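Local coordinates for SusD superfamily protein (PDB 3HDX) that probably binds polysaccharide at the bacterial outer membrane, as a SusD-family protein of carbohydrate uptake, at residues 76-81 and 122-127. Numbering follows the deposited sequence. Where two conformers were deposited one is given.
Sequences RRFYAV and YFYMVR
Phe78 and Tyr79 pack against Tyr122, Tyr124 and the selenomethionine Met125 in a buried, apolar contact between two nearly antiparallel helices of this largely helical SusD-family protein. The start of helix 76-91 lies alongside the last turns of helix 104-129, the segment axes 163° apart in direction and 10.4 Å from each other, wide enough for whole side chains to fill the interface. Met125 is the piece in the middle. In the conformer given, a chi1 of 77° and a bend at chi3 swing its end along Phe78 and across Tyr79. CB lies over one face of the Phe78 ring, toward the rim. SE of that conformer sits over a face of Tyr79, 4.5 Å from the ring centroid, a Met-aromatic contact; CE lies beside Tyr79 CE2, unusually close, so its exact place is doubtful. Selenium stands here for the natural sulfur. At the edge of the same ring, near its plane, Tyr122 OH comes 3.8 Å from Tyr79 CE1. On the other flank Phe78 and Tyr124 meet rim to rim, planes only 19° apart, with Phe78 CE1 3.5 Å from Tyr124 CD1. Leu29 and Ala28 of helix 11-30 touch Tyr124 and Phe78 respectively. All three tyrosine hydroxyls look past the helix pair for their hydrogen bonds: Tyr79 to Pro133 O, Tyr122 to Val135 O and Tyr124 to His35 ND1. Cutting Tyr79 back to an alanine is likely to leave the end of Met125 without its aromatic partner and Pro133 O without this hydroxyl. Between the two segments the contact is thus dispersion and Met-aromatic packing, while the polar ends of the tyrosines tie that core to neighbouring parts of the chain.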
ATOM      1  N   ARG A  76      12.462 -11.870  -5.372  1.00 14.50           N
ATOM      2  CA  ARG A  76      12.501 -13.048  -4.495  0.50 14.85           C
ATOM      3  C   ARG A  76      11.639 -12.905  -3.228  1.00 14.14           C
ATOM      4  O   ARG A  76      10.956 -13.850  -2.843  1.00 14.51           O
ATOM      5  CB  ARG A  76      13.969 -13.411  -4.161  0.50 17.64           C
ATOM      6  CG  ARG A  76      14.164 -14.710  -3.432  0.50 21.33           C
ATOM      7  CD  ARG A  76      15.649 -15.049  -3.136  0.50 23.65           C
ATOM      8  NE  ARG A  76      15.743 -16.342  -2.457  0.50 26.90           N
ATOM      9  CZ  ARG A  76      15.945 -17.504  -3.076  0.50 28.11           C
ATOM     10  NH1 ARG A  76      16.111 -17.545  -4.391  0.50 28.54           N
ATOM     11  NH2 ARG A  76      15.997 -18.629  -2.375  0.50 29.20           N
ATOM     12  N   ARG A  77      11.728 -11.745  -2.564  1.00 13.23           N
ATOM     13  CA  ARG A  77      10.992 -11.507  -1.342  1.00 13.90           C
ATOM     14  C   ARG A  77       9.472 -11.663  -1.477  1.00 13.04           C
ATOM     15  O   ARG A  77       8.807 -12.064  -0.531  1.00 14.31           O
ATOM     16  CB  ARG A  77      11.357 -10.154  -0.730  1.00 15.74           C
ATOM     17  CG  ARG A  77      11.003  -8.960  -1.602  1.00 16.95           C
ATOM     18  CD  ARG A  77      11.712  -7.674  -1.139  1.00 17.00           C
ATOM     19  NE  ARG A  77      11.335  -6.501  -1.933  1.00 16.24           N
ATOM     20  CZ  ARG A  77      11.842  -6.182  -3.135  1.00 16.74           C
ATOM     21  NH1 ARG A  77      12.719  -6.994  -3.759  1.00 18.70           N
ATOM     22  NH2 ARG A  77      11.477  -5.044  -3.747  1.00 15.96           N
ATOM     23  N   PHE A  78       8.950 -11.386  -2.662  1.00 12.91           N
ATOM     24  CA  PHE A  78       7.529 -11.632  -2.931  1.00 13.15           C
ATOM     25  C   PHE A  78       7.225 -13.122  -3.047  1.00 12.96           C
ATOM     26  O   PHE A  78       6.255 -13.586  -2.474  1.00 12.36           O
ATOM     27  CB  PHE A  78       7.053 -10.818  -4.131  1.00 14.22           C
ATOM     28  CG  PHE A  78       7.029  -9.355  -3.837  1.00 14.14           C
ATOM     29  CD1 PHE A  78       5.894  -8.803  -3.215  1.00 13.02           C
ATOM     30  CD2 PHE A  78       8.129  -8.549  -4.053  1.00 14.63           C
ATOM     31  CE1 PHE A  78       5.858  -7.448  -2.887  1.00 13.29           C
ATOM     32  CE2 PHE A  78       8.081  -7.200  -3.693  1.00 14.03           C
ATOM     33  CZ  PHE A  78       6.964  -6.670  -3.125  1.00 14.33           C
ATOM     34  N   TYR A  79       8.046 -13.862  -3.781  1.00 12.67           N
ATOM     35  CA  TYR A  79       7.883 -15.322  -3.869  1.00 12.85           C
ATOM     36  C   TYR A  79       8.084 -15.988  -2.500  1.00 12.84           C
ATOM     37  O   TYR A  79       7.469 -17.024  -2.233  1.00 13.53           O
ATOM     38  CB  TYR A  79       8.714 -15.959  -4.990  1.00 12.79           C
ATOM     39  CG  TYR A  79       8.111 -15.608  -6.306  1.00 11.30           C
ATOM     40  CD1 TYR A  79       6.916 -16.229  -6.703  1.00 11.19           C
ATOM     41  CD2 TYR A  79       8.681 -14.673  -7.148  1.00 12.23           C
ATOM     42  CE1 TYR A  79       6.295 -15.882  -7.879  1.00 12.25           C
ATOM     43  CE2 TYR A  79       8.073 -14.345  -8.316  1.00 13.35           C
ATOM     44  CZ  TYR A  79       6.883 -14.956  -8.691  1.00 13.02           C
ATOM     45  OH  TYR A  79       6.289 -14.548  -9.848  1.00 13.66           O
ATOM     46  N   ALA A  80       8.863 -15.368  -1.594  1.00 13.47           N
ATOM     47  CA  ALA A  80       8.971 -15.918  -0.238  1.00 14.01           C
ATOM     48  C   ALA A  80       7.601 -15.925   0.459  1.00 13.74           C
ATOM     49  O   ALA A  80       7.257 -16.873   1.181  1.00 15.15           O
ATOM     50  CB  ALA A  80      10.021 -15.169   0.604  1.00 14.14           C
ATOM     51  N   VAL A  81       6.827 -14.855   0.248  1.00 12.63           N
ATOM     52  CA  VAL A  81       5.468 -14.792   0.815  1.00 13.00           C
ATOM     53  C   VAL A  81       4.585 -15.885   0.192  1.00 12.35           C
ATOM     54  O   VAL A  81       3.890 -16.630   0.889  1.00 15.10           O
ATOM     55  CB  VAL A  81       4.811 -13.441   0.533  1.00 12.84           C
ATOM     56  CG1 VAL A  81       3.323 -13.441   0.979  1.00 13.75           C
ATOM     57  CG2 VAL A  81       5.610 -12.290   1.161  1.00 13.79           C
ATOM     58  N   TYR A 122       0.739 -11.024  -4.984  1.00 11.37           N
ATOM     59  CA  TYR A 122       0.628 -11.054  -6.434  1.00 11.21           C
ATOM     60  C   TYR A 122       0.227  -9.700  -7.017  1.00 10.96           C
ATOM     61  O   TYR A 122       0.832  -9.251  -7.973  1.00 11.11           O
ATOM     62  CB  TYR A 122      -0.262 -12.186  -6.933  1.00 10.96           C
ATOM     63  CG  TYR A 122       0.497 -13.491  -7.153  1.00 10.77           C
ATOM     64  CD1 TYR A 122       1.562 -13.543  -8.059  1.00 11.32           C
ATOM     65  CD2 TYR A 122       0.187 -14.657  -6.433  1.00 11.04           C
ATOM     66  CE1 TYR A 122       2.293 -14.721  -8.275  1.00 11.22           C
ATOM     67  CE2 TYR A 122       0.870 -15.853  -6.688  1.00 11.36           C
ATOM     68  CZ  TYR A 122       1.955 -15.876  -7.564  1.00 10.66           C
ATOM     69  OH  TYR A 122       2.645 -17.056  -7.739  1.00 11.78           O
ATOM     70  N   PHE A 123      -0.816  -9.085  -6.467  1.00 10.35           N
ATOM     71  CA  PHE A 123      -1.231  -7.765  -6.932  1.00 11.26           C
ATOM     72  C   PHE A 123      -0.089  -6.755  -6.834  1.00 11.05           C
ATOM     73  O   PHE A 123       0.215  -6.037  -7.770  1.00 10.91           O
ATOM     74  CB  PHE A 123      -2.426  -7.273  -6.111  1.00 11.18           C
ATOM     75  CG  PHE A 123      -2.712  -5.793  -6.283  1.00 13.26           C
ATOM     76  CD1 PHE A 123      -3.015  -5.294  -7.534  1.00 13.87           C
ATOM     77  CD2 PHE A 123      -2.684  -4.935  -5.195  1.00 16.61           C
ATOM     78  CE1 PHE A 123      -3.282  -3.940  -7.693  1.00 14.69           C
ATOM     79  CE2 PHE A 123      -2.962  -3.566  -5.376  1.00 17.53           C
ATOM     80  CZ  PHE A 123      -3.303  -3.121  -6.617  1.00 15.94           C
ATOM     81  N   TYR A 124       0.537  -6.736  -5.662  1.00 11.23           N
ATOM     82  CA  TYR A 124       1.586  -5.755  -5.366  1.00 10.66           C
ATOM     83  C   TYR A 124       2.752  -5.875  -6.344  1.00 11.39           C
ATOM     84  O   TYR A 124       3.257  -4.895  -6.871  1.00 11.64           O
ATOM     85  CB  TYR A 124       2.025  -5.903  -3.887  1.00 11.34           C
ATOM     86  CG  TYR A 124       2.739  -4.689  -3.341  1.00 10.90           C
ATOM     87  CD1 TYR A 124       4.109  -4.521  -3.554  1.00 10.67           C
ATOM     88  CD2 TYR A 124       2.057  -3.700  -2.614  1.00 12.16           C
ATOM     89  CE1 TYR A 124       4.798  -3.460  -3.044  1.00 11.65           C
ATOM     90  CE2 TYR A 124       2.718  -2.608  -2.091  1.00 11.08           C
ATOM     91  CZ  TYR A 124       4.103  -2.491  -2.325  1.00 10.24           C
ATOM     92  OH  TYR A 124       4.779  -1.427  -1.818  1.00 12.37           O
HETATM   93  N   MSE A 125       3.135  -7.116  -6.620  1.00 12.13           N
HETATM   94  CA  MSE A 125       4.270  -7.366  -7.493  0.80 12.12           C
HETATM   95  C   MSE A 125       3.883  -7.104  -8.972  1.00 12.01           C
HETATM   96  O   MSE A 125       4.725  -6.660  -9.762  1.00 12.36           O
HETATM   97  CB  MSE A 125       4.908  -8.739  -7.232  0.80 13.60           C
HETATM   98  CG  MSE A 125       4.147  -9.886  -7.801  0.80 13.62           C
HETATM   99 SE   MSE A 125       4.839 -11.609  -7.300  0.60 10.64          SE
HETATM  100  CE  MSE A 125       6.682 -11.347  -7.930  0.80 13.09           C
ATOM    101  N   VAL A 126       2.630  -7.369  -9.350  1.00 10.39           N
ATOM    102  CA  VAL A 126       2.148  -7.055 -10.715  1.00 10.53           C
ATOM    103  C   VAL A 126       2.197  -5.557 -10.995  1.00 10.16           C
ATOM    104  O   VAL A 126       2.585  -5.133 -12.104  1.00 11.66           O
ATOM    105  CB  VAL A 126       0.753  -7.681 -11.010  1.00 11.56           C
ATOM    106  CG1 VAL A 126       0.045  -6.985 -12.214  1.00 13.36           C
ATOM    107  CG2 VAL A 126       0.907  -9.214 -11.158  1.00 13.57           C
ATOM    108  N   ARG A 127       1.910  -4.730  -9.983  1.00 10.75           N
ATOM    109  CA  ARG A 127       2.013  -3.292 -10.205  1.00 10.92           C
ATOM    110  C   ARG A 127       3.465  -2.866 -10.462  1.00 10.42           C
ATOM    111  O   ARG A 127       3.697  -1.884 -11.181  1.00 12.28           O
ATOM    112  CB  ARG A 127       1.505  -2.478  -9.028  1.00 11.25           C
ATOM    113  CG  ARG A 127       0.013  -2.615  -8.757  1.00 10.93           C
ATOM    114  CD  ARG A 127      -0.440  -1.476  -7.834  1.00 11.74           C
ATOM    115  NE  ARG A 127       0.294  -1.480  -6.581  1.00 12.09           N
ATOM    116  CZ  ARG A 127      -0.003  -0.707  -5.527  1.00 12.45           C
ATOM    117  NH1 ARG A 127      -1.029   0.126  -5.547  1.00 12.90           N
ATOM    118  NH2 ARG A 127       0.729  -0.790  -4.444  1.00 12.10           N
TER